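Long-range contacts in putative solute-binding component of ABC transporter (Clostridium phytofermentans, PDB 4YS6), which binds beta-D-glucopyranose and probably serves as the sugar-recognising, solute-binding component of an ABC transporter: residues N166-T171 with L199-G204; T138-M143 with S331-P336; G263-V268 with D283-M288. All coordinates share one frame; numbering follows the deposited sequence.

Contact 1 (N166-T171 with L199-G204); sequences NLEIFT and LVVKSG
Glu168 and Ser203 meet through two turned-in side chains: Glu168 sets CG beside its backbone N (chi1 -61°) and folds again at chi2 (-70°), which swings the carboxylate toward the 199-204 segment, while Ser203 holds OG between its backbone N and carbonyl carbon (chi1 73°). The hydroxyl then donates to Glu168 OE1, with Ser203 OG to OE1 at 2.6 Å, and the backbone Ser203 N donates to Glu168 OE2 at 3.1 Å. Both oxygens use their syn lone pairs, so one serine takes the carboxylate in a two-pronged grip that fixes its rotation. Ser203 lies in the type I turn Val201-Gly204, closed by Gly204 N to Val201 O at 2.9 Å. A single parallel bridge pairs Asn166 with Val200 before the chains diverge, and Leu167 N donates to Val200 O at 2.9 Å. Val201 CA approaches Leu167 O at 3.3 Å in a CA-H...O contact. On the apolar side, Leu167 CD2 reaches Val201 CG2 at 4.1 Å, the two side chains crossing at a slant. Tyr233 OH also bonds Glu168 OE2, adding a third grip to this buried acid. Strand 199-200 is an outer strand of a parallel sheet, reached from its neighbour 165-170 through helix 177-195 in a beta-alpha-beta unit. That helix packs on Ile169 and Leu199, helix 218-232 on Glu168 and Phe170, and strand 241-244 continues the sheet beyond strand 165-170.

Contact 2 (T138-M143 with S331-P336); sequences TFDNYM and SYLCEP
Thr138 and Leu333 sit side by side on a parallel strand pair in the mixed sheet of one lobe of a periplasmic-binding-protein fold, with Phe139 and Cys334 paired on the other face. Thr138 N donates to Tyr332 O at 3.0 Å, Cys334 N to Thr138 O at 2.8 Å, and Asp140 N to Cys334 O at 3.0 Å. Thr138 turns OG1 anti to its backbone N (chi1 -172°), where Asp124 O and Asn141 ND2 bond it; its other branch, CG2, lies 3.9 Å from Leu333 CD1. Asp124 also lines the glucose pocket. Cys334 carries SG beside its own backbone N (chi1 -55°), above the face of the Phe139 ring, 4.9 Å from the centroid and 16° off the normal, a distant sulfur-aromatic contact. The same ring meets Glu335 O at its edge, in plane. Where strand 135-139 gives way to helix 141-155, Asp140 is the N-cap: OD1 accepts from selenomethionine Met143 N, which comes from above the carboxylate plane. Leu333 CD2 packs against the carboxylate carbon of Asp140. Met143 bends at chi3 and crosses Pro336 at about a right angle, its SE 4.0 Å from Pro336 CD.

Contact 3 (G263-V268 with D283-M288); sequences GEWPIV and DGKQSM
Val268 O receives Ser287 N at 2.9 Å, in its carbonyl plane, tying the short strand 267-268 to the loop that follows helix 275-282. Strand 267-268 is one of the two outermost strands of the four-stranded parallel sheet in a periplasmic-binding-protein lobe, and this loop, leading on to strand 289-291 of the other sheet, leans on its end. The same carbonyl oxygen is touched by Gln286 CG at 3.6 Å.

Ser287 sets OG across from its carbonyl carbon (chi1 -56°), which aims the hydroxyl at the strand: OG lies 3.5 Å from Ile267 CA. A water joins the two segments there, donating to Pro266 O at 2.9 Å and hydrogen-bonded to Ser287 OG. It also sits in the ring plane at the edge of Trp265.

Trp265 puts CG opposite the backbone nitrogen (chi1 -160°), bringing the NE1 edge of the indole to the loop. NE1 donates to Lys285 O at 2.9 Å, but the bond is bent, 137° at the hydrogen, and NE1 stands above the carbonyl plane and not on a lone pair. Pro266 CD rests on one ring face, offset toward the rim, while on the opposite side of the ring plane the aliphatic start of Lys285 crosses the rim obliquely, CZ2 to CB at 3.9 Å. Lys285 follows Gly284, which has positive phi and is the C-prime residue of the Schellman motif ending helix 275-282.

Helix 247-260 packs on Trp265, Pro266 and Gln286, whereas Tyr151 of helix 141-155 touches Ile267 and Ser287. Gln286 points away from the strand, its amide fixed by Asn277 at OE1 and by Asp247 at NE2; NE2 also donates to Met288 O at 2.9 Å, within the plane of the amide.

How the contacts relate
Contacts 1 and 3 belong to the same parallel sheet, at its two outer strands, 199-200 and 267-268, with strands 165-170 and 241-244 between them; their centres are 16 Å apart. Contact 2 lies in the other sheet, its centre about 26 Å from each of them, and none of the three touches another. Along the chain, contact 2 closes a long loop that encloses both, and helix 141-155, which begins in contact 2, leads to strand 165-170 of contact 1. Contact 2 lies closer to the sugar than contact 3: the Thr138 side chain is about 6 Å from the bound glucose, that of Gln286 about 10 Å.

Contact 1 (N166-T171 with L199-G204)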
loop_
_atom_site.group_PDB
_atom_site.type_symbol
_atom_site.label_atom_id
_atom_site.label_comp_id
_atom_site.label_asym_id
_atom_site.label_seq_id
_atom_site.Cartn_x
_atom_site.Cartn_y
_atom_site.Cartn_z
ATOM N N ASN A 166 5.961 -8.046 -23.408
ATOM C CA ASN A 166 6.681 -6.896 -22.863
ATOM C C ASN A 166 6.037 -6.435 -21.568
ATOM O O ASN A 166 4.845 -6.179 -21.517
ATOM C CB ASN A 166 6.715 -5.768 -23.878
ATOM C CG ASN A 166 7.569 -6.106 -25.079
ATOM O OD1 ASN A 166 7.096 -6.109 -26.218
ATOM N ND2 ASN A 166 8.826 -6.430 -24.828
ATOM N N LEU A 167 6.866 -6.305 -20.536
ATOM C CA LEU A 167 6.445 -5.946 -19.190
ATOM C C LEU A 167 7.188 -4.714 -18.709
ATOM O O LEU A 167 8.370 -4.585 -18.996
ATOM C CB LEU A 167 6.749 -7.106 -18.242
ATOM C CG LEU A 167 6.517 -6.887 -16.738
ATOM C CD1 LEU A 167 5.060 -6.862 -16.445
ATOM C CD2 LEU A 167 7.203 -7.958 -15.907
ATOM N N GLU A 168 6.515 -3.814 -18.006
ATOM C CA GLU A 168 7.225 -2.824 -17.184
ATOM C C GLU A 168 6.685 -2.881 -15.762
ATOM O O GLU A 168 5.595 -3.382 -15.527
ATOM C CB GLU A 168 7.110 -1.415 -17.770
ATOM C CG GLU A 168 7.721 -1.276 -19.199
ATOM C CD GLU A 168 9.248 -1.360 -19.233
ATOM O OE1 GLU A 168 9.893 -1.118 -18.193
ATOM O OE2 GLU A 168 9.807 -1.647 -20.314
ATOM N N ILE A 169 7.458 -2.361 -14.811
ATOM C CA ILE A 169 7.193 -2.573 -13.393
ATOM C C ILE A 169 7.321 -1.264 -12.631
ATOM O O ILE A 169 8.293 -0.542 -12.827
ATOM C CB ILE A 169 8.185 -3.576 -12.794
ATOM C CG1 ILE A 169 8.139 -4.928 -13.510
ATOM C CG2 ILE A 169 7.918 -3.778 -11.312
ATOM C CD1 ILE A 169 9.409 -5.739 -13.295
ATOM N N PHE A 170 6.329 -0.984 -11.791
ATOM C CA PHE A 170 6.312 0.210 -10.927
ATOM C C PHE A 170 5.955 -0.217 -9.526
ATOM O O PHE A 170 4.849 -0.727 -9.323
ATOM C CB PHE A 170 5.297 1.232 -11.404
ATOM C CG PHE A 170 5.681 1.929 -12.674
ATOM C CD1 PHE A 170 5.677 1.242 -13.879
ATOM C CD2 PHE A 170 6.037 3.273 -12.664
ATOM C CE1 PHE A 170 6.061 1.886 -15.045
ATOM C CE2 PHE A 170 6.399 3.913 -13.831
ATOM C CZ PHE A 170 6.422 3.209 -15.017
ATOM N N THR A 171 6.869 -0.063 -8.572
ATOM C CA THR A 171 6.507 -0.329 -7.183
ATOM C C THR A 171 6.593 0.959 -6.336
ATOM O O THR A 171 6.652 2.085 -6.859
ATOM C CB THR A 171 7.353 -1.491 -6.576
ATOM O OG1 THR A 171 6.734 -1.969 -5.362
ATOM C CG2 THR A 171 8.777 -1.069 -6.296
ATOM N N LEU A 199 8.877 -13.164 -20.467
ATOM C CA LEU A 199 8.638 -11.741 -20.194
ATOM C C LEU A 199 9.916 -10.949 -20.434
ATOM O O LEU A 199 10.996 -11.323 -19.961
ATOM C CB LEU A 199 8.189 -11.524 -18.761
ATOM C CG LEU A 199 6.899 -12.225 -18.397
ATOM C CD1 LEU A 199 6.676 -12.073 -16.895
ATOM C CD2 LEU A 199 5.746 -11.623 -19.167
ATOM N N VAL A 200 9.777 -9.868 -21.186
ATOM C CA VAL A 200 10.883 -8.993 -21.530
ATOM C C VAL A 200 10.597 -7.616 -20.994
ATOM O O VAL A 200 9.554 -7.035 -21.289
ATOM C CB VAL A 200 11.072 -8.905 -23.031
ATOM C CG1 VAL A 200 12.046 -7.780 -23.390
ATOM C CG2 VAL A 200 11.558 -10.246 -23.567
ATOM N N VAL A 201 11.526 -7.076 -20.224
ATOM C CA VAL A 201 11.349 -5.721 -19.705
ATOM C C VAL A 201 12.226 -4.820 -20.557
ATOM O O VAL A 201 13.451 -4.788 -20.378
ATOM C CB VAL A 201 11.706 -5.637 -18.211
ATOM C CG1 VAL A 201 11.558 -4.217 -17.706
ATOM C CG2 VAL A 201 10.809 -6.563 -17.396
ATOM N N LYS A 202 11.629 -4.119 -21.525
ATOM C CA LYS A 202 12.434 -3.415 -22.521
ATOM C C LYS A 202 13.318 -2.317 -21.915
ATOM O O LYS A 202 14.426 -2.079 -22.394
ATOM C CB LYS A 202 11.560 -2.791 -23.622
ATOM C CG LYS A 202 10.907 -3.792 -24.554
ATOM C CD LYS A 202 11.276 -3.544 -26.023
ATOM C CE LYS A 202 10.961 -2.121 -26.472
ATOM N NZ LYS A 202 11.324 -1.796 -27.894
ATOM N N SER A 203 12.825 -1.650 -20.874
ATOM C CA SER A 203 13.604 -0.617 -20.170
ATOM C C SER A 203 14.799 -1.180 -19.404
ATOM O O SER A 203 15.716 -0.428 -19.008
ATOM C CB SER A 203 12.716 0.146 -19.195
ATOM O OG SER A 203 12.412 -0.647 -18.067
ATOM N N GLY A 204 14.783 -2.487 -19.162
ATOM C CA GLY A 204 15.808 -3.145 -18.361
ATOM C C GLY A 204 15.672 -2.956 -16.850
ATOM O O GLY A 204 16.480 -3.478 -16.085
#

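Contact 2 (T138-M143 with S331-P336)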
loop_
_atom_site.group_PDB
_atom_site.type_symbol
_atom_site.label_atom_id
_atom_site.label_comp_id
_atom_site.label_asym_id
_atom_site.label_seq_id
_atom_site.Cartn_x
_atom_site.Cartn_y
_atom_site.Cartn_z
ATOM N N THR A 138 -1.978 -4.895 9.620
ATOM C CA THR A 138 -1.839 -4.617 8.192
ATOM C C THR A 138 -2.713 -5.597 7.395
ATOM O O THR A 138 -3.445 -6.400 7.980
ATOM C CB THR A 138 -0.358 -4.707 7.791
ATOM O OG1 THR A 138 -0.181 -4.250 6.446
ATOM C CG2 THR A 138 0.138 -6.139 7.928
ATOM N N PHE A 139 -2.688 -5.482 6.075
ATOM C CA PHE A 139 -3.229 -6.516 5.205
ATOM C C PHE A 139 -2.094 -7.463 4.853
ATOM O O PHE A 139 -0.919 -7.184 5.111
ATOM C CB PHE A 139 -3.890 -5.890 3.957
ATOM C CG PHE A 139 -5.143 -5.154 4.287
ATOM C CD1 PHE A 139 -5.083 -3.861 4.774
ATOM C CD2 PHE A 139 -6.375 -5.762 4.162
ATOM C CE1 PHE A 139 -6.236 -3.184 5.140
ATOM C CE2 PHE A 139 -7.530 -5.066 4.524
ATOM C CZ PHE A 139 -7.444 -3.799 5.025
ATOM N N ASP A 140 -2.428 -8.622 4.316
ATOM C CA ASP A 140 -1.392 -9.584 3.946
ATOM C C ASP A 140 -0.689 -9.096 2.690
ATOM O O ASP A 140 -1.136 -9.348 1.552
ATOM C CB ASP A 140 -2.028 -10.951 3.747
ATOM C CG ASP A 140 -1.007 -12.048 3.532
ATOM O OD1 ASP A 140 0.149 -11.765 3.167
ATOM O OD2 ASP A 140 -1.383 -13.206 3.750
ATOM N N ASN A 141 0.393 -8.343 2.892
ATOM C CA ASN A 141 1.023 -7.630 1.800
ATOM C C ASN A 141 1.706 -8.552 0.783
ATOM O O ASN A 141 1.661 -8.284 -0.416
ATOM C CB ASN A 141 2.021 -6.634 2.359
ATOM C CG ASN A 141 1.363 -5.649 3.282
ATOM O OD1 ASN A 141 0.477 -4.921 2.859
ATOM N ND2 ASN A 141 1.717 -5.687 4.557
ATOM N N TYR A 142 2.271 -9.662 1.248
ATOM C CA TYR A 142 2.854 -10.624 0.317
ATOM C C TYR A 142 1.756 -11.179 -0.598
ATOM O O TYR A 142 1.951 -11.308 -1.808
ATOM C CB TYR A 142 3.558 -11.738 1.077
ATOM C CG TYR A 142 4.200 -12.735 0.173
ATOM C CD1 TYR A 142 5.456 -12.499 -0.360
ATOM C CD2 TYR A 142 3.546 -13.907 -0.164
ATOM C CE1 TYR A 142 6.049 -13.420 -1.206
ATOM C CE2 TYR A 142 4.131 -14.824 -0.997
ATOM C CZ TYR A 142 5.374 -14.573 -1.514
ATOM O OH TYR A 142 5.926 -15.512 -2.350
HETATM N N MSE A 143 0.590 -11.457 -0.037
HETATM C CA MSE A 143 -0.520 -12.015 -0.821
HETATM C C MSE A 143 -1.027 -10.994 -1.844
HETATM O O MSE A 143 -1.426 -11.363 -2.968
HETATM C CB MSE A 143 -1.662 -12.491 0.094
HETATM C CG MSE A 143 -2.834 -12.960 -0.670
HETATM SE SE MSE A 143 -4.253 -13.467 0.616
HETATM C CE MSE A 143 -3.262 -14.853 1.586
ATOM N N SER A 331 1.731 -9.666 14.767
ATOM C CA SER A 331 0.936 -8.980 13.746
ATOM C C SER A 331 -0.445 -9.536 13.549
ATOM O O SER A 331 -0.706 -10.715 13.794
ATOM C CB SER A 331 1.650 -9.018 12.401
ATOM O OG SER A 331 2.985 -8.534 12.492
ATOM N N TYR A 332 -1.337 -8.675 13.085
ATOM C CA TYR A 332 -2.632 -9.119 12.580
ATOM C C TYR A 332 -2.695 -8.751 11.121
ATOM O O TYR A 332 -2.575 -7.576 10.779
ATOM C CB TYR A 332 -3.808 -8.513 13.327
ATOM C CG TYR A 332 -5.083 -9.222 12.983
ATOM C CD1 TYR A 332 -5.774 -8.921 11.821
ATOM C CD2 TYR A 332 -5.555 -10.237 13.782
ATOM C CE1 TYR A 332 -6.935 -9.608 11.478
ATOM C CE2 TYR A 332 -6.715 -10.933 13.447
ATOM C CZ TYR A 332 -7.389 -10.604 12.293
ATOM O OH TYR A 332 -8.535 -11.287 11.964
ATOM N N LEU A 333 -2.870 -9.767 10.284
ATOM C CA LEU A 333 -2.959 -9.600 8.834
ATOM C C LEU A 333 -4.402 -9.790 8.373
ATOM O O LEU A 333 -4.956 -10.890 8.504
ATOM C CB LEU A 333 -2.069 -10.609 8.128
ATOM C CG LEU A 333 -0.576 -10.314 7.962
ATOM C CD1 LEU A 333 0.071 -9.796 9.212
ATOM C CD2 LEU A 333 0.163 -11.556 7.446
ATOM N N CYS A 334 -5.007 -8.714 7.885
ATOM C CA CYS A 334 -6.338 -8.785 7.285
ATOM C C CYS A 334 -6.243 -9.270 5.833
ATOM O O CYS A 334 -5.209 -9.143 5.171
ATOM C CB CYS A 334 -7.033 -7.430 7.324
ATOM S SG CYS A 334 -7.193 -6.613 8.968
ATOM N N GLU A 335 -7.353 -9.783 5.312
ATOM C CA GLU A 335 -7.367 -10.370 3.973
ATOM C C GLU A 335 -7.685 -9.342 2.872
ATOM O O GLU A 335 -8.685 -8.622 2.952
ATOM C CB GLU A 335 -8.394 -11.506 3.917
ATOM C CG GLU A 335 -8.267 -12.374 2.674
ATOM C CD GLU A 335 -9.231 -13.545 2.674
ATOM O OE1 GLU A 335 -10.450 -13.314 2.833
ATOM O OE2 GLU A 335 -8.771 -14.696 2.523
ATOM N N PRO A 336 -6.801 -9.230 1.868
ATOM C CA PRO A 336 -7.071 -8.341 0.731
ATOM C C PRO A 336 -7.951 -9.070 -0.267
ATOM O O PRO A 336 -7.922 -10.311 -0.306
ATOM C CB PRO A 336 -5.674 -8.047 0.184
ATOM C CG PRO A 336 -4.912 -9.293 0.463
ATOM C CD PRO A 336 -5.475 -9.859 1.748
#

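Contact 3 (G263-V268 with D283-M288)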
loop_
_atom_site.group_PDB
_atom_site.type_symbol
_atom_site.label_atom_id
_atom_site.label_comp_id
_atom_site.label_asym_id
_atom_site.label_seq_id
_atom_site.Cartn_x
_atom_site.Cartn_y
_atom_site.Cartn_z
ATOM N N GLY A 263 -0.323 2.040 -28.827
ATOM C CA GLY A 263 -0.558 0.622 -29.055
ATOM C C GLY A 263 -1.802 0.073 -28.362
ATOM O O GLY A 263 -2.591 0.822 -27.766
ATOM N N GLU A 264 -1.981 -1.243 -28.441
ATOM C CA GLU A 264 -3.072 -1.899 -27.715
ATOM C C GLU A 264 -2.816 -1.792 -26.225
ATOM O O GLU A 264 -1.690 -1.983 -25.778
ATOM C CB GLU A 264 -3.209 -3.363 -28.122
ATOM C CG GLU A 264 -3.800 -3.566 -29.509
ATOM C CD GLU A 264 -5.158 -2.883 -29.687
ATOM O OE1 GLU A 264 -5.965 -2.861 -28.731
ATOM O OE2 GLU A 264 -5.412 -2.357 -30.790
ATOM N N TRP A 265 -3.873 -1.477 -25.479
ATOM C CA TRP A 265 -3.792 -1.226 -24.042
ATOM C C TRP A 265 -3.245 -2.426 -23.255
ATOM O O TRP A 265 -3.714 -3.569 -23.459
ATOM C CB TRP A 265 -5.190 -0.854 -23.518
ATOM C CG TRP A 265 -5.144 -0.134 -22.220
ATOM C CD1 TRP A 265 -5.356 -0.657 -20.989
ATOM C CD2 TRP A 265 -4.850 1.251 -22.024
ATOM N NE1 TRP A 265 -5.198 0.307 -20.030
ATOM C CE2 TRP A 265 -4.908 1.496 -20.647
ATOM C CE3 TRP A 265 -4.545 2.310 -22.886
ATOM C CZ2 TRP A 265 -4.670 2.749 -20.105
ATOM C CZ3 TRP A 265 -4.322 3.554 -22.346
ATOM C CH2 TRP A 265 -4.388 3.763 -20.971
ATOM N N PRO A 266 -2.266 -2.192 -22.354
ATOM C CA PRO A 266 -1.707 -3.268 -21.542
ATOM C C PRO A 266 -2.587 -3.661 -20.361
ATOM O O PRO A 266 -3.469 -2.901 -19.945
ATOM C CB PRO A 266 -0.384 -2.672 -21.024
ATOM C CG PRO A 266 -0.650 -1.240 -20.964
ATOM C CD PRO A 266 -1.578 -0.913 -22.097
ATOM N N ILE A 267 -2.312 -4.842 -19.816
ATOM C CA ILE A 267 -2.726 -5.173 -18.465
ATOM C C ILE A 267 -2.140 -4.134 -17.521
ATOM O O ILE A 267 -0.946 -3.813 -17.609
ATOM C CB ILE A 267 -2.244 -6.565 -18.029
ATOM C CG1 ILE A 267 -2.772 -7.647 -18.958
ATOM C CG2 ILE A 267 -2.661 -6.822 -16.584
ATOM C CD1 ILE A 267 -2.040 -8.971 -18.802
ATOM N N VAL A 268 -2.980 -3.574 -16.650
ATOM C CA VAL A 268 -2.499 -2.665 -15.593
ATOM C C VAL A 268 -3.099 -3.096 -14.266
ATOM O O VAL A 268 -4.321 -3.175 -14.138
ATOM C CB VAL A 268 -2.882 -1.200 -15.856
ATOM C CG1 VAL A 268 -2.365 -0.298 -14.734
ATOM C CG2 VAL A 268 -2.342 -0.724 -17.233
ATOM N N ASP A 283 -13.837 2.479 -17.370
ATOM C CA ASP A 283 -13.567 2.930 -18.739
ATOM C C ASP A 283 -12.549 2.043 -19.429
ATOM O O ASP A 283 -12.057 2.378 -20.505
ATOM C CB ASP A 283 -13.046 4.375 -18.762
ATOM C CG ASP A 283 -14.143 5.406 -18.543
ATOM O OD1 ASP A 283 -15.318 5.117 -18.855
ATOM O OD2 ASP A 283 -13.818 6.515 -18.069
ATOM N N GLY A 284 -12.212 0.931 -18.801
ATOM C CA GLY A 284 -11.334 -0.049 -19.422
ATOM C C GLY A 284 -9.858 0.314 -19.375
ATOM O O GLY A 284 -9.056 -0.262 -20.118
ATOM N N LYS A 285 -9.477 1.244 -18.502
ATOM C CA LYS A 285 -8.093 1.728 -18.477
ATOM C C LYS A 285 -7.229 1.085 -17.383
ATOM O O LYS A 285 -6.024 1.237 -17.375
ATOM C CB LYS A 285 -8.048 3.240 -18.290
ATOM C CG LYS A 285 -8.512 4.069 -19.460
ATOM C CD LYS A 285 -8.334 5.533 -19.098
ATOM C CE LYS A 285 -9.290 6.456 -19.812
ATOM N NZ LYS A 285 -9.311 7.803 -19.156
ATOM N N GLN A 286 -7.851 0.361 -16.472
ATOM C CA GLN A 286 -7.116 -0.396 -15.468
ATOM C C GLN A 286 -7.804 -1.754 -15.354
ATOM O O GLN A 286 -9.032 -1.851 -15.389
ATOM C CB GLN A 286 -7.087 0.335 -14.139
ATOM C CG GLN A 286 -6.423 -0.452 -13.050
ATOM C CD GLN A 286 -6.055 0.378 -11.846
ATOM O OE1 GLN A 286 -5.831 1.585 -11.933
ATOM N NE2 GLN A 286 -5.951 -0.282 -10.713
ATOM N N SER A 287 -7.015 -2.809 -15.256
ATOM C CA SER A 287 -7.553 -4.180 -15.308
ATOM C C SER A 287 -8.198 -4.654 -14.019
ATOM O O SER A 287 -9.233 -5.331 -14.028
ATOM C CB SER A 287 -6.423 -5.161 -15.657
ATOM O OG SER A 287 -5.807 -4.792 -16.871
HETATM N N MSE A 288 -7.537 -4.346 -12.920
HETATM C CA MSE A 288 -7.955 -4.830 -11.618
HETATM C C MSE A 288 -7.345 -3.947 -10.544
HETATM O O MSE A 288 -6.425 -3.139 -10.804
HETATM C CB MSE A 288 -7.512 -6.282 -11.424
HETATM C CG MSE A 288 -6.008 -6.473 -11.477
HETATM SE SE MSE A 288 -5.004 -6.124 -9.818
HETATM C CE MSE A 288 -4.890 -7.937 -9.096
HETATM O O HOH W 1 -5.657 -2.174 -18.238
#